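Local structure of 2,3-dihydroxybenzoate-AMP ligase (Bacillus subtilis, 1MDB) at residues A[273-278]-A[300-305]; A[7-12]-A[388-393]; A[459-464]-A[523-528]; A[378-383]-A[412-417]. The protein belongs to the ANL superfamily of AMP-binding enzymes and is modelled here with adenosine monophosphate and 2,3-dihydroxy-benzoic acid bound. All blocks are in the same frame, centred on the assembly; numbering follows the deposited sequence.

Contact 1. Residues A[273-278]-A[300-305]; sequences VTITAL and LQVLQV
Thr274 O accepts two backbone bonds, from Gln301 N and, at 3.1 Å, from Val302 N. Both donors reach the oxygen from the same face of its plane, and the Gln301 N-H stands well above that plane. Beyond this fork the parallel ladder runs regularly: Thr276 N makes a weak bond to Val302 O, Gln304 N gives a nearly straight one to Thr276 O at 2.9 Å (169° at the hydrogen), and Leu278 N closes on Gln304 O. CA-H...O contacts, such as Ile275 CA to Val302 O at 3.2 Å, fill in between.

Apolar contacts lie on both faces of the sheet. On one, Ile275 and Val302 run side by side, with Ile275 CG1 4.0 Å from Val302 CB. On the other, Leu303 CG stands anti to its backbone N (chi1 -179°), and the chain then turns its CD1 back to within 3.3 Å of Thr276 CG2, a tight fit, and 3.9 Å from Leu278 CD1.

Among the polar side chains, Gln304 rests its OE1 on Ala277 CB at 3.3 Å, while its NE2 bonds to Gln327 and Ser240. Thr276 OG1 turns to Leu227 O.

Helix 280-292 links these two parallel strands in a beta-alpha-beta crossover. The chemistry implies a largely buried strand pairing in which the polar ends of Thr276 and Gln304 are met from outside the two strands.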
# COMPACT_ATOMS: atom_id res chain seq x y z
N VAL A 273 1.11 -20.69 -5.37
CA VAL A 273 1.14 -19.26 -5.65
C VAL A 273 2.33 -18.91 -6.56
O VAL A 273 3.45 -19.37 -6.33
CB VAL A 273 1.27 -18.45 -4.35
CG1 VAL A 273 1.22 -16.97 -4.67
CG2 VAL A 273 0.17 -18.85 -3.38
N THR A 274 2.07 -18.10 -7.58
CA THR A 274 3.10 -17.67 -8.52
C THR A 274 3.64 -16.27 -8.21
O THR A 274 4.67 -15.86 -8.76
CB THR A 274 2.56 -17.64 -9.96
OG1 THR A 274 1.51 -16.68 -10.05
CG2 THR A 274 2.05 -19.02 -10.36
N ILE A 275 2.95 -15.54 -7.34
CA ILE A 275 3.38 -14.19 -7.00
C ILE A 275 2.75 -13.65 -5.71
O ILE A 275 1.57 -13.90 -5.45
CB ILE A 275 3.05 -13.20 -8.13
CG1 ILE A 275 3.43 -11.77 -7.72
CG2 ILE A 275 1.56 -13.29 -8.47
CD1 ILE A 275 3.09 -10.70 -8.76
N THR A 276 3.54 -12.93 -4.92
CA THR A 276 3.05 -12.33 -3.69
C THR A 276 3.79 -11.00 -3.44
O THR A 276 4.81 -10.72 -4.07
CB THR A 276 3.20 -13.28 -2.48
OG1 THR A 276 2.50 -12.73 -1.36
CG2 THR A 276 4.65 -13.48 -2.11
N ALA A 277 3.26 -10.19 -2.53
CA ALA A 277 3.87 -8.89 -2.26
C ALA A 277 4.10 -8.65 -0.78
O ALA A 277 3.21 -8.87 0.04
CB ALA A 277 3.00 -7.78 -2.84
N LEU A 278 5.31 -8.20 -0.46
CA LEU A 278 5.70 -7.92 0.91
C LEU A 278 6.25 -6.49 1.01
O LEU A 278 6.45 -5.81 0.00
CB LEU A 278 6.81 -8.88 1.37
CG LEU A 278 6.81 -10.34 0.87
CD1 LEU A 278 8.07 -11.04 1.37
CD2 LEU A 278 5.55 -11.08 1.35
N LEU A 300 6.69 -20.26 -6.65
CA LEU A 300 6.86 -18.81 -6.67
C LEU A 300 7.71 -18.35 -7.86
O LEU A 300 8.83 -18.82 -8.05
CB LEU A 300 7.48 -18.36 -5.35
CG LEU A 300 7.04 -17.03 -4.74
CD1 LEU A 300 5.52 -16.96 -4.67
CD2 LEU A 300 7.65 -16.90 -3.36
N GLN A 301 7.17 -17.43 -8.66
CA GLN A 301 7.87 -16.89 -9.82
C GLN A 301 8.31 -15.44 -9.61
O GLN A 301 9.34 -15.01 -10.14
CB GLN A 301 6.96 -16.95 -11.05
CG GLN A 301 6.72 -18.35 -11.60
CD GLN A 301 5.58 -18.38 -12.60
OE1 GLN A 301 5.55 -17.58 -13.53
NE2 GLN A 301 4.65 -19.30 -12.41
N VAL A 302 7.53 -14.68 -8.84
CA VAL A 302 7.82 -13.28 -8.58
C VAL A 302 7.49 -12.89 -7.14
O VAL A 302 6.40 -13.16 -6.65
CB VAL A 302 7.00 -12.35 -9.51
CG1 VAL A 302 7.23 -10.89 -9.13
CG2 VAL A 302 7.39 -12.60 -10.96
N LEU A 303 8.45 -12.26 -6.48
CA LEU A 303 8.26 -11.81 -5.11
C LEU A 303 8.43 -10.29 -5.10
O LEU A 303 9.52 -9.78 -5.34
CB LEU A 303 9.29 -12.46 -4.18
CG LEU A 303 9.13 -12.06 -2.71
CD1 LEU A 303 7.80 -12.58 -2.20
CD2 LEU A 303 10.27 -12.61 -1.88
N GLN A 304 7.34 -9.58 -4.85
CA GLN A 304 7.36 -8.13 -4.81
C GLN A 304 7.72 -7.61 -3.43
O GLN A 304 7.25 -8.12 -2.42
CB GLN A 304 5.99 -7.55 -5.18
CG GLN A 304 5.39 -7.96 -6.52
CD GLN A 304 4.10 -7.22 -6.81
OE1 GLN A 304 3.12 -7.34 -6.08
NE2 GLN A 304 4.10 -6.43 -7.88
N VAL A 305 8.56 -6.58 -3.39
CA VAL A 305 8.93 -5.94 -2.13
C VAL A 305 8.88 -4.44 -2.37
O VAL A 305 9.55 -3.91 -3.26
CB VAL A 305 10.32 -6.36 -1.66
CG1 VAL A 305 10.57 -5.80 -0.26
CG2 VAL A 305 10.42 -7.88 -1.63

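Contact 2. Residues A[7-12]-A[388-393]; sequences PWPDEL and TIRGYY
Arg390 bends at chi2 (-51°) after CG leaves anti to the carbonyl carbon, and this kink carries its side chain obliquely over Trp8 toward the start of helix 10-18. On the other side, Trp8 CG lies beside its own backbone N, which swings the indole toward the loop 388-393. The N-terminal segment of this ANL-superfamily enzyme thereby packs on the loop between strand 379-384 and helix 396-402.

The centre of the contact is a CH-pi interaction: Arg390 CG lies over one face of the indole, 4.2 Å from the centroid of the five-membered ring and 16° off the ring normal. The guanidinium itself does not stack on the indole, since the two planes are 62° apart. It lies instead against Pro9, the N-cap residue, whose CD sits over one guanidinium face and is 3.3 Å from Arg390 NH1. Leu12, from the first turn of the helix, crosses the arginine at about a right angle on its NH2 side. Across this contact Arg390 meets mainly carbon, with both its methylene chain and its guanidinium; Arg384, a like charge, lies close to its NH2.

The polar edge of the indole is satisfied beyond the two segments, where Trp8 NE1 bonds to Gly385 O. Trp22 meets the same ring edge-to-face, and the tryptophan is buried. Farther round the indole, the six-membered ring reaches the backbone of the loop, with Trp8 CZ2 3.1 Å from Thr388 O.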
# COMPACT_ATOMS: atom_id res chain seq x y z
N PRO A 7 -10.68 17.56 -10.53
CA PRO A 7 -10.55 16.91 -11.84
C PRO A 7 -9.25 17.25 -12.55
O PRO A 7 -8.58 18.22 -12.20
CB PRO A 7 -11.75 17.44 -12.63
CG PRO A 7 -12.61 18.17 -11.59
CD PRO A 7 -11.62 18.68 -10.61
N TRP A 8 -8.91 16.44 -13.54
CA TRP A 8 -7.73 16.66 -14.35
C TRP A 8 -8.14 17.78 -15.31
O TRP A 8 -9.34 17.98 -15.55
CB TRP A 8 -7.41 15.39 -15.16
CG TRP A 8 -6.55 14.39 -14.46
CD1 TRP A 8 -5.19 14.30 -14.52
CD2 TRP A 8 -6.98 13.33 -13.59
NE1 TRP A 8 -4.75 13.26 -13.74
CE2 TRP A 8 -5.83 12.65 -13.16
CE3 TRP A 8 -8.24 12.90 -13.13
CZ2 TRP A 8 -5.89 11.55 -12.29
CZ3 TRP A 8 -8.29 11.81 -12.27
CH2 TRP A 8 -7.13 11.15 -11.86
N PRO A 9 -7.17 18.54 -15.83
CA PRO A 9 -7.50 19.63 -16.76
C PRO A 9 -8.24 19.07 -17.98
O PRO A 9 -7.89 18.00 -18.49
CB PRO A 9 -6.13 20.18 -17.13
CG PRO A 9 -5.36 19.98 -15.85
CD PRO A 9 -5.75 18.58 -15.45
N ASP A 10 -9.26 19.79 -18.44
CA ASP A 10 -10.07 19.36 -19.59
C ASP A 10 -9.27 18.89 -20.80
O ASP A 10 -9.61 17.89 -21.42
CB ASP A 10 -11.01 20.47 -20.02
CG ASP A 10 -12.09 20.74 -19.00
OD1 ASP A 10 -12.89 19.81 -18.72
OD2 ASP A 10 -12.15 21.87 -18.48
N GLU A 11 -8.23 19.63 -21.15
CA GLU A 11 -7.42 19.28 -22.31
C GLU A 11 -6.63 17.99 -22.07
O GLU A 11 -6.46 17.18 -22.99
CB GLU A 11 -6.48 20.44 -22.66
CG GLU A 11 -6.37 20.70 -24.16
CD GLU A 11 -5.61 21.97 -24.49
OE1 GLU A 11 -6.08 23.07 -24.12
OE2 GLU A 11 -4.54 21.87 -25.13
N LEU A 12 -6.15 17.80 -20.85
CA LEU A 12 -5.40 16.59 -20.50
C LEU A 12 -6.34 15.39 -20.46
O LEU A 12 -6.01 14.32 -20.97
CB LEU A 12 -4.72 16.76 -19.15
CG LEU A 12 -3.36 17.44 -19.17
CD1 LEU A 12 -2.96 17.86 -17.76
CD2 LEU A 12 -2.33 16.49 -19.77
N THR A 388 -2.47 9.77 -11.44
CA THR A 388 -1.97 10.49 -10.28
C THR A 388 -2.97 11.61 -10.04
O THR A 388 -3.23 12.41 -10.94
CB THR A 388 -0.57 11.09 -10.54
OG1 THR A 388 0.38 10.02 -10.71
CG2 THR A 388 -0.13 11.97 -9.37
N ILE A 389 -3.55 11.65 -8.85
CA ILE A 389 -4.55 12.66 -8.51
C ILE A 389 -4.02 14.08 -8.65
O ILE A 389 -2.81 14.30 -8.67
CB ILE A 389 -5.06 12.49 -7.05
CG1 ILE A 389 -3.95 12.86 -6.06
CG2 ILE A 389 -5.53 11.05 -6.83
CD1 ILE A 389 -4.34 12.69 -4.60
N ARG A 390 -4.93 15.03 -8.73
CA ARG A 390 -4.57 16.44 -8.83
C ARG A 390 -4.91 17.16 -7.54
O ARG A 390 -4.79 18.38 -7.45
CB ARG A 390 -5.32 17.10 -10.00
CG ARG A 390 -4.81 16.70 -11.37
CD ARG A 390 -3.31 16.90 -11.45
NE ARG A 390 -2.81 16.84 -12.82
CZ ARG A 390 -2.81 17.87 -13.67
NH1 ARG A 390 -3.26 19.05 -13.29
NH2 ARG A 390 -2.34 17.70 -14.89
N GLY A 391 -5.34 16.41 -6.53
CA GLY A 391 -5.69 17.02 -5.26
C GLY A 391 -6.40 16.09 -4.31
O GLY A 391 -7.14 15.19 -4.72
N TYR A 392 -6.17 16.30 -3.01
CA TYR A 392 -6.80 15.48 -1.99
C TYR A 392 -8.24 15.91 -1.79
O TYR A 392 -8.63 17.03 -2.13
CB TYR A 392 -6.05 15.59 -0.66
CG TYR A 392 -4.65 15.02 -0.66
CD1 TYR A 392 -3.54 15.84 -0.82
CD2 TYR A 392 -4.44 13.65 -0.50
CE1 TYR A 392 -2.25 15.31 -0.80
CE2 TYR A 392 -3.16 13.11 -0.48
CZ TYR A 392 -2.07 13.94 -0.63
OH TYR A 392 -0.81 13.41 -0.62
N TYR A 393 -9.03 15.01 -1.21
CA TYR A 393 -10.45 15.22 -0.94
C TYR A 393 -10.67 16.35 0.08
O TYR A 393 -10.09 16.33 1.16
CB TYR A 393 -11.04 13.91 -0.44
CG TYR A 393 -12.51 13.91 -0.17
CD1 TYR A 393 -13.44 14.07 -1.21
CD2 TYR A 393 -12.99 13.71 1.12
CE1 TYR A 393 -14.81 14.02 -0.95
CE2 TYR A 393 -14.34 13.66 1.38
CZ TYR A 393 -15.25 13.81 0.35
OH TYR A 393 -16.58 13.77 0.64

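Contact 3. Residues A[459-464]-A[523-528]; sequences AMVSMP and KALREA
Ala459 sets its CB against Leu525 CD1 at 3.5 Å, a tight carbon contact. Val461, the next residue to point at the helix, crosses Leu525 at about a right angle. Its chi1 of -55° puts CG1 beside the backbone N, 3.9 Å from Leu525 CB, while Val461 CB touches Arg526 CG at the same separation.

At Ser462 the contact becomes polar and water-mediated. Ser462 OG lies 3.6 Å from Arg526 CD, beside the aliphatic part of the arginine, and two waters link the backbones and the guanidinium. One accepts from both Ser462 N and Arg526 NH1, each at 3.0 Å; the other donates to Ser462 O and, at 2.8 Å, to Arg526 O. The bend of Arg526 at chi3 (-71°) folds its guanidinium back so that one face lies over Lys523 CA, and NH1 also forms a salt bridge with Asp431.

The axes of the strand and helix segments pass 7.9 Å apart at 41°. Helix 522-534 therefore packs across strand 455-465, an outermost strand of the three-stranded sheet in the C-terminal region, while strand 469-478 hydrogen-bonds along the edge of that strand and brings Phe475 against Leu525.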
# COMPACT_ATOMS: atom_id res chain seq x y z
N ALA A 459 16.66 0.22 11.65
CA ALA A 459 15.96 1.45 11.30
C ALA A 459 16.66 2.59 12.03
O ALA A 459 16.68 2.63 13.26
CB ALA A 459 14.51 1.38 11.71
N MET A 460 17.25 3.50 11.27
CA MET A 460 17.98 4.63 11.83
C MET A 460 17.18 5.91 11.77
O MET A 460 16.72 6.31 10.69
CB MET A 460 19.31 4.79 11.09
CG MET A 460 20.13 5.99 11.49
SD MET A 460 21.67 5.99 10.54
CE MET A 460 22.69 7.06 11.51
N VAL A 461 17.04 6.57 12.91
CA VAL A 461 16.29 7.81 12.97
C VAL A 461 17.03 8.92 13.70
O VAL A 461 18.03 8.69 14.39
CB VAL A 461 14.90 7.59 13.65
CG1 VAL A 461 14.14 6.48 12.93
CG2 VAL A 461 15.09 7.21 15.11
N SER A 462 16.54 10.14 13.55
CA SER A 462 17.14 11.27 14.22
C SER A 462 16.67 11.30 15.67
O SER A 462 15.64 10.71 16.01
CB SER A 462 16.72 12.57 13.55
OG SER A 462 15.33 12.77 13.74
N MET A 463 17.45 11.96 16.52
CA MET A 463 17.10 12.13 17.92
C MET A 463 17.60 13.53 18.28
O MET A 463 18.61 13.99 17.73
CB MET A 463 17.76 11.08 18.82
CG MET A 463 19.27 11.23 19.02
SD MET A 463 19.92 9.97 20.15
CE MET A 463 21.62 10.54 20.40
N PRO A 464 16.90 14.22 19.18
CA PRO A 464 17.25 15.57 19.63
C PRO A 464 18.63 15.72 20.29
O PRO A 464 19.11 14.81 20.96
CB PRO A 464 16.13 15.92 20.61
CG PRO A 464 14.96 15.07 20.12
CD PRO A 464 15.65 13.77 19.81
N LYS A 523 8.45 7.59 12.41
CA LYS A 523 7.91 8.63 13.28
C LYS A 523 7.75 8.05 14.70
O LYS A 523 8.11 8.69 15.69
CB LYS A 523 6.55 9.10 12.75
CG LYS A 523 5.91 10.15 13.63
CD LYS A 523 4.46 10.40 13.22
CE LYS A 523 3.77 11.33 14.21
NZ LYS A 523 2.30 11.36 14.00
N ALA A 524 7.23 6.83 14.80
CA ALA A 524 7.05 6.20 16.10
C ALA A 524 8.41 5.99 16.76
O ALA A 524 8.56 6.18 17.98
CB ALA A 524 6.34 4.86 15.95
N LEU A 525 9.40 5.61 15.96
CA LEU A 525 10.75 5.40 16.46
C LEU A 525 11.35 6.71 16.95
O LEU A 525 12.06 6.74 17.95
CB LEU A 525 11.64 4.79 15.37
CG LEU A 525 11.38 3.30 15.10
CD1 LEU A 525 12.26 2.81 13.95
CD2 LEU A 525 11.65 2.50 16.37
N ARG A 526 11.06 7.80 16.26
CA ARG A 526 11.57 9.09 16.69
C ARG A 526 10.97 9.44 18.07
O ARG A 526 11.68 9.91 18.96
CB ARG A 526 11.23 10.17 15.67
CG ARG A 526 12.17 10.19 14.47
CD ARG A 526 11.99 11.47 13.66
NE ARG A 526 10.72 11.51 12.94
CZ ARG A 526 10.49 10.88 11.79
NH1 ARG A 526 11.44 10.14 11.22
NH2 ARG A 526 9.30 11.00 11.20
N GLU A 527 9.68 9.20 18.23
CA GLU A 527 8.99 9.47 19.48
C GLU A 527 9.57 8.65 20.61
O GLU A 527 9.77 9.14 21.71
CB GLU A 527 7.49 9.14 19.35
CG GLU A 527 6.70 10.11 18.49
CD GLU A 527 5.24 9.70 18.34
OE1 GLU A 527 4.65 9.19 19.32
OE2 GLU A 527 4.67 9.90 17.23
N ALA A 528 9.85 7.38 20.32
CA ALA A 528 10.39 6.48 21.32
C ALA A 528 11.79 6.89 21.78
O ALA A 528 12.10 6.81 22.97
CB ALA A 528 10.41 5.05 20.79
O HOH W 1 14.41 10.16 11.43
O HOH W 2 13.61 11.62 17.82

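Contact 4. Residues A[378-383]-A[412-417]; sequences TGHLLT and GDIVRL. With AMP (adenosine monophosphate), chain D.
Gly379 and Val415 form the hydrogen-bonded pair of this antiparallel ladder: Gly379 N bonds to Val415 O and Val415 N to Gly379 O, each at 2.8 Å. Leu381 N continues it to Asp413 O at 3.0 Å. Between these bonds lies the non-hydrogen-bonded pair His380 and Ile414, whose side chains run side by side, with Ile414 CD1 3.3 Å from His380 ND1. Thr378 crosses Ile414 at about a right angle, and their CG2 methyls press together at 3.3 Å. On the other face Leu381 CB meets Val415 CG2 at 3.8 Å.

Asp413 turns its carboxylate to the adenosine monophosphate. With CG beside its backbone N (chi1 -58°), OD1 accepts a bond of 2.6 Å from the ribose O3'.

A second shell sets these groups. Arg428 forms a salt bridge with Asp413 OD2 and also bonds to the nucleotide, while Thr411 OG1 bonds to both Asp413 OD1 and Leu381 O. His380 NE2 is held by Asp368. Farther out, strands 362-366 and 423-428 flank the pair, completing a four-stranded antiparallel sheet.

The axes of the short segments are 105° apart, although backbone bonds of Leu381 with Thr411 and Thr383 with Tyr409 carry the pairing on. An aspartate that binds the ribose, here through O3', is characteristic of the nucleotide site of ANL-superfamily enzymes.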
# COMPACT_ATOMS: atom_id res chain seq x y z
N THR A 378 20.58 14.19 -6.79
CA THR A 378 19.54 13.84 -5.83
C THR A 378 18.68 15.05 -5.50
O THR A 378 19.18 16.17 -5.43
CB THR A 378 20.18 13.30 -4.54
OG1 THR A 378 20.92 12.12 -4.84
CG2 THR A 378 19.11 12.98 -3.51
N GLY A 379 17.39 14.81 -5.31
CA GLY A 379 16.48 15.90 -4.98
C GLY A 379 15.08 15.44 -4.66
O GLY A 379 14.82 14.25 -4.46
N HIS A 380 14.16 16.40 -4.61
CA HIS A 380 12.76 16.15 -4.33
C HIS A 380 12.04 15.60 -5.56
O HIS A 380 12.18 16.13 -6.66
CB HIS A 380 12.10 17.46 -3.88
CG HIS A 380 12.63 18.00 -2.60
ND1 HIS A 380 12.22 17.54 -1.37
CD2 HIS A 380 13.57 18.95 -2.35
CE1 HIS A 380 12.86 18.20 -0.42
NE2 HIS A 380 13.69 19.06 -0.99
N LEU A 381 11.26 14.55 -5.36
CA LEU A 381 10.53 13.94 -6.46
C LEU A 381 9.12 14.48 -6.60
O LEU A 381 8.33 14.45 -5.66
CB LEU A 381 10.46 12.42 -6.28
CG LEU A 381 9.59 11.67 -7.30
CD1 LEU A 381 10.21 11.75 -8.68
CD2 LEU A 381 9.44 10.21 -6.88
N LEU A 382 8.82 14.98 -7.79
CA LEU A 382 7.49 15.46 -8.11
C LEU A 382 7.04 14.57 -9.26
O LEU A 382 7.88 14.05 -10.01
CB LEU A 382 7.51 16.93 -8.54
CG LEU A 382 7.78 17.91 -7.39
CD1 LEU A 382 9.28 18.05 -7.18
CD2 LEU A 382 7.17 19.26 -7.73
N THR A 383 5.74 14.36 -9.39
CA THR A 383 5.24 13.49 -10.43
C THR A 383 3.87 13.94 -10.91
O THR A 383 3.13 14.61 -10.17
CB THR A 383 5.20 12.04 -9.92
OG1 THR A 383 5.15 11.14 -11.04
CG2 THR A 383 3.99 11.82 -9.03
N GLY A 412 7.13 13.73 -1.62
CA GLY A 412 7.79 13.77 -0.32
C GLY A 412 9.02 12.88 -0.23
O GLY A 412 9.61 12.73 0.85
N ASP A 413 9.40 12.28 -1.35
CA ASP A 413 10.57 11.42 -1.37
C ASP A 413 11.79 12.12 -1.96
O ASP A 413 11.66 13.00 -2.81
CB ASP A 413 10.29 10.16 -2.19
CG ASP A 413 9.11 9.38 -1.65
OD1 ASP A 413 8.05 9.36 -2.31
OD2 ASP A 413 9.25 8.79 -0.56
N ILE A 414 12.97 11.76 -1.46
CA ILE A 414 14.21 12.31 -1.98
C ILE A 414 14.77 11.18 -2.84
O ILE A 414 15.02 10.07 -2.34
CB ILE A 414 15.22 12.66 -0.86
CG1 ILE A 414 14.61 13.69 0.11
CG2 ILE A 414 16.49 13.22 -1.47
CD1 ILE A 414 14.04 14.93 -0.57
N VAL A 415 14.97 11.45 -4.12
CA VAL A 415 15.47 10.43 -5.04
C VAL A 415 16.43 11.02 -6.07
O VAL A 415 16.65 12.23 -6.13
CB VAL A 415 14.30 9.79 -5.83
CG1 VAL A 415 13.15 9.44 -4.88
CG2 VAL A 415 13.80 10.76 -6.90
N ARG A 416 17.00 10.14 -6.89
CA ARG A 416 17.90 10.54 -7.96
C ARG A 416 17.45 9.69 -9.14
O ARG A 416 16.86 8.62 -8.95
CB ARG A 416 19.36 10.24 -7.61
CG ARG A 416 19.85 8.86 -8.02
CD ARG A 416 21.26 8.60 -7.51
NE ARG A 416 21.81 7.37 -8.08
CZ ARG A 416 22.26 6.35 -7.35
NH1 ARG A 416 22.22 6.41 -6.03
NH2 ARG A 416 22.73 5.27 -7.95
N LEU A 417 17.70 10.15 -10.36
CA LEU A 417 17.29 9.40 -11.54
C LEU A 417 18.45 8.72 -12.23
O LEU A 417 19.56 9.25 -12.28
CB LEU A 417 16.59 10.32 -12.54
CG LEU A 417 15.28 11.00 -12.13
CD1 LEU A 417 14.81 11.89 -13.27
CD2 LEU A 417 14.22 9.95 -11.80
P AMP D . 1.50 4.59 0.25
O1P AMP D . 0.40 5.42 -0.35
O2P AMP D . 1.23 4.10 1.63
O3P AMP D . 1.93 3.48 -0.67
O5' AMP D . 2.82 5.57 0.49
C5' AMP D . 3.68 6.01 -0.60
C4' AMP D . 5.03 6.46 -0.03
O4' AMP D . 5.61 5.29 0.52
C3' AMP D . 6.04 6.91 -1.05
O3' AMP D . 5.87 8.29 -1.39
C2' AMP D . 7.36 6.60 -0.36
O2' AMP D . 7.78 7.67 0.51
C1' AMP D . 7.02 5.32 0.36
N9 AMP D . 7.59 4.05 -0.60
C8 AMP D . 6.79 3.13 -1.18
N7 AMP D . 7.49 2.22 -1.85
C5 AMP D . 8.74 2.59 -1.67
C6 AMP D . 9.86 1.94 -2.18
N6 AMP D . 9.79 0.83 -2.90
N1 AMP D . 11.08 2.51 -1.87
C2 AMP D . 11.20 3.65 -1.13
N3 AMP D . 10.12 4.27 -0.64
C4 AMP D . 8.87 3.75 -0.90
O HOH W 3 8.92 16.20 -2.93

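Along the chain, contact 2 joins residues near the N-terminus to 388-393, spanning contact 1 in the sequence; contact 4 alternates with it, and contact 3 comes last. Contact 1 belongs to the nine-stranded mixed sheet, contact 4 to the four-stranded antiparallel sheet, and contact 3 to the small C-terminal sheet. Contacts 2 and 4 touch, Thr388 CG2 lying 4.1 Å from Thr383 CG2; contacts 1 and 4 are about 13 Å apart at their nearest atoms. Adenosine monophosphate, bound at contact 4 and about 7 Å from the Val305 side chain of contact 1, thus lies between the two larger sheets, while contact 2 ties the N-terminal segment to the loop after strand 379-384.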